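Local coordinates for protein probable aminotransferase (Pseudomonas aeruginosa, PDB 5YKR) that is a probable aminotransferase of class III, a family of enzymes that use pyridoxal phosphate and share the fold type I architecture, at residues A[174-179]-A[185-190]; A[230-235]-A[399-404]; A[388-393]-A[407-412]. One frame throughout, in Å; residues are numbered along the deposited sequence.

Interaction 1 of 3, residues A[174-179]-A[185-190]; sequences QVEFDA and PRAGVH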
# COMPACT_ATOMS: atom_id res chain seq x y z
N GLN A 174 7.60 -15.13 5.09
CA GLN A 174 9.06 -14.88 4.97
C GLN A 174 9.84 -15.98 5.71
O GLN A 174 10.55 -15.73 6.68
CB GLN A 174 9.44 -13.51 5.48
CG GLN A 174 8.66 -12.34 4.88
CD GLN A 174 9.07 -11.92 3.50
OE1 GLN A 174 9.84 -12.64 2.81
NE2 GLN A 174 8.60 -10.73 3.07
N VAL A 175 9.74 -17.19 5.16
CA VAL A 175 10.33 -18.40 5.74
C VAL A 175 11.01 -19.19 4.63
O VAL A 175 10.69 -19.01 3.44
CB VAL A 175 9.32 -19.29 6.48
CG1 VAL A 175 8.84 -18.62 7.76
CG2 VAL A 175 8.17 -19.66 5.58
N GLU A 176 11.92 -20.08 5.02
CA GLU A 176 12.56 -21.03 4.10
C GLU A 176 12.89 -22.30 4.87
O GLU A 176 12.84 -22.32 6.10
CB GLU A 176 13.82 -20.44 3.48
CG GLU A 176 14.97 -20.27 4.45
CD GLU A 176 16.14 -19.50 3.87
OE1 GLU A 176 15.92 -18.60 3.06
OE2 GLU A 176 17.31 -19.76 4.32
N PHE A 177 13.25 -23.35 4.13
CA PHE A 177 13.77 -24.55 4.78
C PHE A 177 15.29 -24.41 4.94
O PHE A 177 15.99 -24.07 3.98
CB PHE A 177 13.48 -25.78 4.00
CG PHE A 177 12.05 -26.28 4.09
CD1 PHE A 177 11.50 -26.58 5.33
CD2 PHE A 177 11.27 -26.49 2.97
CE1 PHE A 177 10.21 -27.03 5.44
CE2 PHE A 177 9.99 -26.95 3.09
CZ PHE A 177 9.46 -27.23 4.33
N ASP A 178 15.79 -24.77 6.13
CA ASP A 178 17.23 -24.88 6.35
C ASP A 178 17.71 -26.27 5.90
O ASP A 178 16.95 -27.06 5.37
CB ASP A 178 17.60 -24.51 7.80
CG ASP A 178 17.22 -25.56 8.81
OD1 ASP A 178 16.77 -26.66 8.43
OD2 ASP A 178 17.40 -25.25 10.02
N ALA A 179 18.98 -26.56 6.12
CA ALA A 179 19.59 -27.81 5.68
C ALA A 179 18.97 -29.05 6.33
O ALA A 179 19.09 -30.18 5.80
CB ALA A 179 21.09 -27.76 5.98
N PRO A 185 13.41 -18.35 9.44
CA PRO A 185 13.20 -17.08 8.73
C PRO A 185 13.96 -17.08 7.38
O PRO A 185 15.05 -17.62 7.26
CB PRO A 185 13.77 -16.06 9.68
CG PRO A 185 13.52 -16.67 11.01
CD PRO A 185 13.86 -18.12 10.81
N ARG A 186 13.35 -16.47 6.36
CA ARG A 186 13.97 -16.38 5.03
C ARG A 186 15.30 -15.62 5.16
O ARG A 186 15.37 -14.65 5.93
CB ARG A 186 13.02 -15.62 4.05
CG ARG A 186 13.31 -15.99 2.64
CD ARG A 186 12.60 -15.26 1.61
NE ARG A 186 11.19 -14.96 1.75
CZ ARG A 186 10.21 -15.47 1.03
NH1 ARG A 186 10.36 -16.62 0.40
NH2 ARG A 186 9.03 -14.82 0.96
N ALA A 187 16.30 -16.04 4.38
CA ALA A 187 17.59 -15.41 4.46
C ALA A 187 17.47 -13.91 4.18
O ALA A 187 16.87 -13.49 3.20
CB ALA A 187 18.55 -16.03 3.46
N GLY A 188 18.07 -13.13 5.06
CA GLY A 188 18.04 -11.69 4.93
C GLY A 188 16.74 -11.01 5.31
O GLY A 188 16.65 -9.78 5.17
N VAL A 189 15.77 -11.76 5.82
CA VAL A 189 14.51 -11.16 6.24
C VAL A 189 14.32 -11.42 7.74
O VAL A 189 14.05 -12.55 8.19
CB VAL A 189 13.31 -11.73 5.46
CG1 VAL A 189 12.04 -10.97 5.87
CG2 VAL A 189 13.54 -11.66 3.93
N HIS A 190 14.52 -10.37 8.51
CA HIS A 190 14.44 -10.47 9.97
C HIS A 190 13.04 -11.01 10.36
O HIS A 190 12.03 -10.67 9.74
CB HIS A 190 14.60 -9.07 10.56
CG HIS A 190 14.85 -9.03 12.02
ND1 HIS A 190 13.83 -9.11 12.94
CD2 HIS A 190 16.00 -8.87 12.73
CE1 HIS A 190 14.34 -8.98 14.16
NE2 HIS A 190 15.66 -8.85 14.06
O HOH W 1 11.31 -13.55 8.45
O HOH W 2 11.73 -19.15 0.96

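Interaction 2 of 3, residues A[230-235]-A[399-404]; sequences TNVGMV and GEAHHA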
# COMPACT_ATOMS: atom_id res chain seq x y z
N THR A 230 6.99 -17.93 -9.78
CA THR A 230 7.73 -17.01 -10.65
C THR A 230 8.79 -16.21 -9.95
O THR A 230 9.47 -15.41 -10.58
CB THR A 230 6.79 -16.00 -11.35
OG1 THR A 230 6.21 -15.13 -10.37
CG2 THR A 230 5.70 -16.74 -12.14
N ASN A 231 8.98 -16.45 -8.65
CA ASN A 231 9.88 -15.62 -7.86
C ASN A 231 11.09 -16.36 -7.31
O ASN A 231 11.69 -15.93 -6.33
CB ASN A 231 9.06 -14.90 -6.79
CG ASN A 231 8.11 -13.85 -7.35
OD1 ASN A 231 6.83 -13.88 -7.15
ND2 ASN A 231 8.71 -12.89 -7.97
N VAL A 232 11.46 -17.44 -8.00
CA VAL A 232 12.71 -18.18 -7.74
C VAL A 232 13.16 -18.80 -9.05
O VAL A 232 13.40 -20.01 -9.16
CB VAL A 232 12.51 -19.19 -6.56
CG1 VAL A 232 11.45 -20.25 -6.89
CG2 VAL A 232 13.82 -19.77 -6.14
N GLY A 233 13.16 -17.98 -10.10
CA GLY A 233 12.95 -18.56 -11.41
C GLY A 233 11.53 -19.11 -11.50
O GLY A 233 10.69 -18.88 -10.60
N MET A 234 11.26 -19.86 -12.55
CA MET A 234 9.92 -20.40 -12.75
C MET A 234 9.81 -21.85 -12.37
O MET A 234 10.60 -22.66 -12.80
CB MET A 234 9.51 -20.24 -14.21
CG MET A 234 9.22 -18.81 -14.55
SD MET A 234 8.84 -18.63 -16.34
CE MET A 234 8.45 -16.92 -16.28
N VAL A 235 8.81 -22.18 -11.55
CA VAL A 235 8.55 -23.55 -11.12
C VAL A 235 7.15 -23.93 -11.60
O VAL A 235 6.12 -23.51 -11.02
CB VAL A 235 8.66 -23.75 -9.59
CG1 VAL A 235 8.53 -25.24 -9.28
CG2 VAL A 235 9.96 -23.13 -9.05
N GLY A 399 12.78 -24.99 -3.64
CA GLY A 399 14.06 -25.28 -3.02
C GLY A 399 15.13 -25.64 -4.06
O GLY A 399 16.27 -25.21 -3.95
N GLU A 400 14.74 -26.44 -5.06
CA GLU A 400 15.64 -26.83 -6.16
C GLU A 400 16.06 -25.64 -6.97
O GLU A 400 17.22 -25.41 -7.32
CB GLU A 400 14.97 -27.82 -7.10
CG GLU A 400 14.92 -29.22 -6.60
CD GLU A 400 14.44 -30.23 -7.64
OE1 GLU A 400 14.18 -29.88 -8.83
OE2 GLU A 400 14.33 -31.40 -7.23
N ALA A 401 15.06 -24.85 -7.30
CA ALA A 401 15.26 -23.67 -8.12
C ALA A 401 16.22 -22.70 -7.51
O ALA A 401 17.01 -22.06 -8.20
CB ALA A 401 13.93 -23.01 -8.40
N HIS A 402 16.12 -22.52 -6.19
CA HIS A 402 16.97 -21.55 -5.48
C HIS A 402 18.47 -21.76 -5.71
O HIS A 402 19.24 -20.79 -5.78
CB HIS A 402 16.66 -21.60 -4.00
CG HIS A 402 17.33 -20.55 -3.18
ND1 HIS A 402 16.76 -19.33 -2.90
CD2 HIS A 402 18.50 -20.58 -2.53
CE1 HIS A 402 17.57 -18.64 -2.12
NE2 HIS A 402 18.65 -19.36 -1.90
N HIS A 403 18.88 -23.01 -5.86
CA HIS A 403 20.31 -23.32 -6.11
C HIS A 403 20.81 -22.90 -7.48
O HIS A 403 22.05 -22.79 -7.71
CB HIS A 403 20.56 -24.80 -5.98
CG HIS A 403 20.34 -25.31 -4.61
ND1 HIS A 403 21.25 -25.09 -3.60
CD2 HIS A 403 19.35 -26.06 -4.07
CE1 HIS A 403 20.81 -25.65 -2.48
NE2 HIS A 403 19.67 -26.27 -2.74
N ALA A 404 19.88 -22.67 -8.38
CA ALA A 404 20.19 -22.32 -9.79
C ALA A 404 20.18 -20.82 -10.11
O ALA A 404 19.91 -20.41 -11.29
CB ALA A 404 19.19 -23.04 -10.65

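Interaction 3 of 3, residues A[388-393]-A[407-412]; sequences YLFMTH and GLIEAC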
# COMPACT_ATOMS: atom_id res chain seq x y z
N TYR A 388 14.88 -17.86 -17.73
CA TYR A 388 15.82 -18.97 -17.68
C TYR A 388 16.41 -19.16 -16.25
O TYR A 388 16.32 -18.26 -15.38
CB TYR A 388 16.90 -18.86 -18.74
CG TYR A 388 17.59 -17.53 -18.82
CD1 TYR A 388 18.77 -17.27 -18.07
CD2 TYR A 388 17.12 -16.53 -19.65
CE1 TYR A 388 19.39 -16.04 -18.14
CE2 TYR A 388 17.77 -15.30 -19.74
CZ TYR A 388 18.92 -15.09 -19.02
OH TYR A 388 19.59 -13.91 -19.04
N LEU A 389 16.92 -20.35 -16.02
CA LEU A 389 17.48 -20.76 -14.73
C LEU A 389 18.73 -21.56 -15.03
O LEU A 389 18.80 -22.29 -16.05
CB LEU A 389 16.48 -21.67 -13.98
CG LEU A 389 15.57 -21.16 -12.88
CD1 LEU A 389 14.65 -22.27 -12.43
CD2 LEU A 389 16.35 -20.49 -11.72
N PHE A 390 19.70 -21.50 -14.11
CA PHE A 390 21.01 -22.13 -14.34
C PHE A 390 21.03 -23.59 -13.86
O PHE A 390 21.86 -23.98 -13.04
CB PHE A 390 22.14 -21.33 -13.69
CG PHE A 390 22.11 -19.84 -13.93
CD1 PHE A 390 21.71 -19.29 -15.15
CD2 PHE A 390 22.51 -18.97 -12.93
CE1 PHE A 390 21.69 -17.92 -15.34
CE2 PHE A 390 22.52 -17.60 -13.12
CZ PHE A 390 22.10 -17.07 -14.32
N MET A 391 20.10 -24.38 -14.38
CA MET A 391 20.09 -25.81 -14.16
C MET A 391 19.51 -26.50 -15.42
O MET A 391 18.79 -25.88 -16.23
CB MET A 391 19.26 -26.15 -12.91
CG MET A 391 17.80 -25.70 -12.95
SD MET A 391 16.88 -25.86 -11.42
CE MET A 391 16.74 -27.65 -11.29
N THR A 392 19.86 -27.76 -15.58
CA THR A 392 19.54 -28.44 -16.84
C THR A 392 18.03 -28.65 -17.11
O THR A 392 17.58 -28.58 -18.24
CB THR A 392 20.29 -29.79 -16.92
OG1 THR A 392 21.68 -29.49 -17.00
CG2 THR A 392 19.93 -30.53 -18.12
N HIS A 393 17.29 -28.93 -16.05
CA HIS A 393 15.91 -29.36 -16.15
C HIS A 393 15.03 -28.41 -15.32
O HIS A 393 15.51 -27.79 -14.39
CB HIS A 393 15.77 -30.79 -15.60
CG HIS A 393 16.62 -31.81 -16.31
ND1 HIS A 393 16.35 -32.26 -17.58
CD2 HIS A 393 17.72 -32.48 -15.90
CE1 HIS A 393 17.25 -33.16 -17.94
NE2 HIS A 393 18.09 -33.32 -16.93
N GLY A 407 24.28 -14.41 -8.12
CA GLY A 407 24.27 -12.96 -8.18
C GLY A 407 25.21 -12.37 -9.23
O GLY A 407 24.86 -11.41 -9.95
N LEU A 408 26.41 -12.93 -9.30
CA LEU A 408 27.43 -12.41 -10.18
C LEU A 408 27.10 -12.64 -11.67
O LEU A 408 27.20 -11.71 -12.48
CB LEU A 408 28.80 -13.00 -9.84
CG LEU A 408 29.93 -12.62 -10.80
CD1 LEU A 408 30.16 -11.13 -10.86
CD2 LEU A 408 31.23 -13.30 -10.45
N ILE A 409 26.70 -13.86 -12.01
CA ILE A 409 26.36 -14.17 -13.40
C ILE A 409 25.15 -13.32 -13.80
O ILE A 409 25.14 -12.68 -14.87
CB ILE A 409 26.09 -15.66 -13.63
CG1 ILE A 409 27.37 -16.48 -13.38
CG2 ILE A 409 25.52 -15.87 -15.02
CD1 ILE A 409 27.10 -17.97 -13.23
N GLU A 410 24.15 -13.27 -12.93
CA GLU A 410 22.96 -12.45 -13.19
C GLU A 410 23.28 -10.97 -13.42
O GLU A 410 22.83 -10.37 -14.40
CB GLU A 410 21.95 -12.63 -12.08
CG GLU A 410 21.34 -14.02 -12.06
CD GLU A 410 20.51 -14.31 -10.82
OE1 GLU A 410 19.91 -13.39 -10.23
OE2 GLU A 410 20.40 -15.52 -10.49
N ALA A 411 24.11 -10.40 -12.55
CA ALA A 411 24.49 -9.00 -12.70
C ALA A 411 25.24 -8.76 -14.01
O ALA A 411 24.99 -7.78 -14.70
CB ALA A 411 25.30 -8.54 -11.51
N CYS A 412 26.16 -9.65 -14.34
CA CYS A 412 26.91 -9.51 -15.57
C CYS A 412 26.04 -9.54 -16.82
O CYS A 412 26.19 -8.68 -17.68
CB CYS A 412 27.99 -10.56 -15.64
SG CYS A 412 29.17 -10.36 -17.00

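Interaction 1 of 3, residues A[174-179]-A[185-190]
Arg186 reaches side-on to Gln174, giving both NE (2.9 Å) and NH2 (3.0 Å) to Gln174 OE1. This one oxygen takes two bonds lying in the guanidinium plane, whereas the amide plane is turned 80° from it. NE arrives almost in line with the carbonyl and NH2 comes in from above the amide plane. The arginine chain runs out extended, then bends at chi3 (-43°), which brings the guanidinium back over the backbone where Gln174 C and Val175 N lie beneath one face. The backbones are joined at the same place, Arg186 N bonding to Gln174 O at 2.9 Å. One residue further on, Ala187 N donates to Glu176 OE1 (2.9 Å), meeting the carboxylate from above its plane. Gln174 CB also rests on Val189 CG1 at 3.7 Å. In the second shell, Arg186 NH1 donates to a water that in turn donates to Val175 O, and NH2 has a further acceptor in Asn165 OD1. The type II beta turn from Arg186 to Val189, closed by Val189 N to Arg186 O at 2.9 Å, holds Val189 against the glutamine. Val175 and Pro185 are an antiparallel, non-hydrogen-bonded pair of the small hairpin of strands 175-177 and 183-185, and the bond from Arg186 N carries the pairing past its end. The turn and the residue after it face the second subunit, whose Asn321 bonds to Ala187 O and whose Arg148 bonds to His190 O. Val175 packs on Thr200 and Leu202 of strand 200-203, an outer strand of the seven-stranded sheet.

Interaction 2 of 3, residues A[230-235]-A[399-404]
Val232 CG2 lies off the edge of the His402 imidazole, near its plane, 4.4 Å from His402 ND1, and packs more closely on the backbone and CB of that residue. The contact joins two parts of the fold type I chain: the 230-235 loop, which follows strand 220-225 of the seven-stranded sheet, and the short helix 398-402. With CG1 set between the backbone N and the carbonyl carbon (chi1 62°), the CG2 branch of Val232 is the one turned to the helix backbone, 3.6 Å from His402 N and 4.0 Å from His402 CB. Beside it Ala401 CB touches both valines, 4.0 Å from Val232 CG2 and from Val235 CG2. No hydrogen bond crosses between the segments; van der Waals contact of methyl groups with each other and with backbone atoms does the joining. The same loop reaches the cofactor site: Asn231 OD1 makes a weak hydrogen bond to O3 of the pyridoxal-phosphate-modified lysine at position 286. Thr230 OG1, meanwhile, is bonded to Glu226 and His262. Val235 is tied back to Met229 through the backbone, and Met234 packs on strands 378-382 and 385-389. Packing is tightest where Ala401 CB comes 3.1 Å from Val232 O, a buried carbonyl oxygen with no hydrogen-bond partner in the model.

Interaction 3 of 3, residues A[388-393]-A[407-412]
An inverse gamma turn centred on Phe390 ends strand 385-389 and aims the phenyl ring at Ile409 and Glu410 in the first turn of helix 407-418. The turn is closed by a weak bond from Met391 N to Leu389 O, 3.0 Å long. Phe390 CG sits beside the backbone nitrogen, opposite the carbonyl carbon (chi1 -47°), and from there the ring's far end is carried to the helix surface. Phe390 CZ touches Ile409 CG2 at 3.7 Å, and the neighbouring Phe390 CE2 is 4.0 Å from the same methyl. The two side chains run past each other in opposite directions. Glu410 presents its aliphatic part: Glu410 CG is 3.9 Å from both Phe390 CZ and Phe390 CE2, approaching the ring obliquely, as Ile409 CG2 does. Its chain continues extended, which takes the carboxylate past the ring, the two planes 57° apart and Glu410 OE2 4.0 Å from Phe390 CE2. The charge is met elsewhere, by a salt bridge from OE2 to Arg405 NE and a hydrogen bond from Asn406 N; these partners and the nearby helix start would probably favour the ionised form. The carboxylate of Glu410 is thus held to one side while CG of the same chain packs on the phenylalanine. Phe390 also meets the Trp377 ring, planes at about 40°, and the preceding Tyr388 and Leu389 lie against strand 378-382, the antiparallel neighbour of strand 385-389. Across helix 407-418, Ala411 touches Gly317 of the second subunit, and Leu408 and Ala411 both pack on Phe16 of helix 9-26.

Along the chain interaction 1 closes before the others open, whereas interactions 2 and 3 alternate, 388-393 falling between the two halves of interaction 2. Interactions 2 and 3 have centres about 10 Å apart and touch directly: Ala404 O lies 3.0 Å from Phe390 N, a probable hydrogen bond, and Ala404 CB packs on Met391 SD. Strand 385-389, helix 398-402 and helix 407-418 follow one another, so this run links the three-stranded sheet to the loop that reaches the cofactor. Interaction 1 stands about 15 Å from interaction 2 and 21 Å from interaction 3, centre to centre. Interactions 1 and 3 both reach the second subunit; interaction 2 lies within one chain.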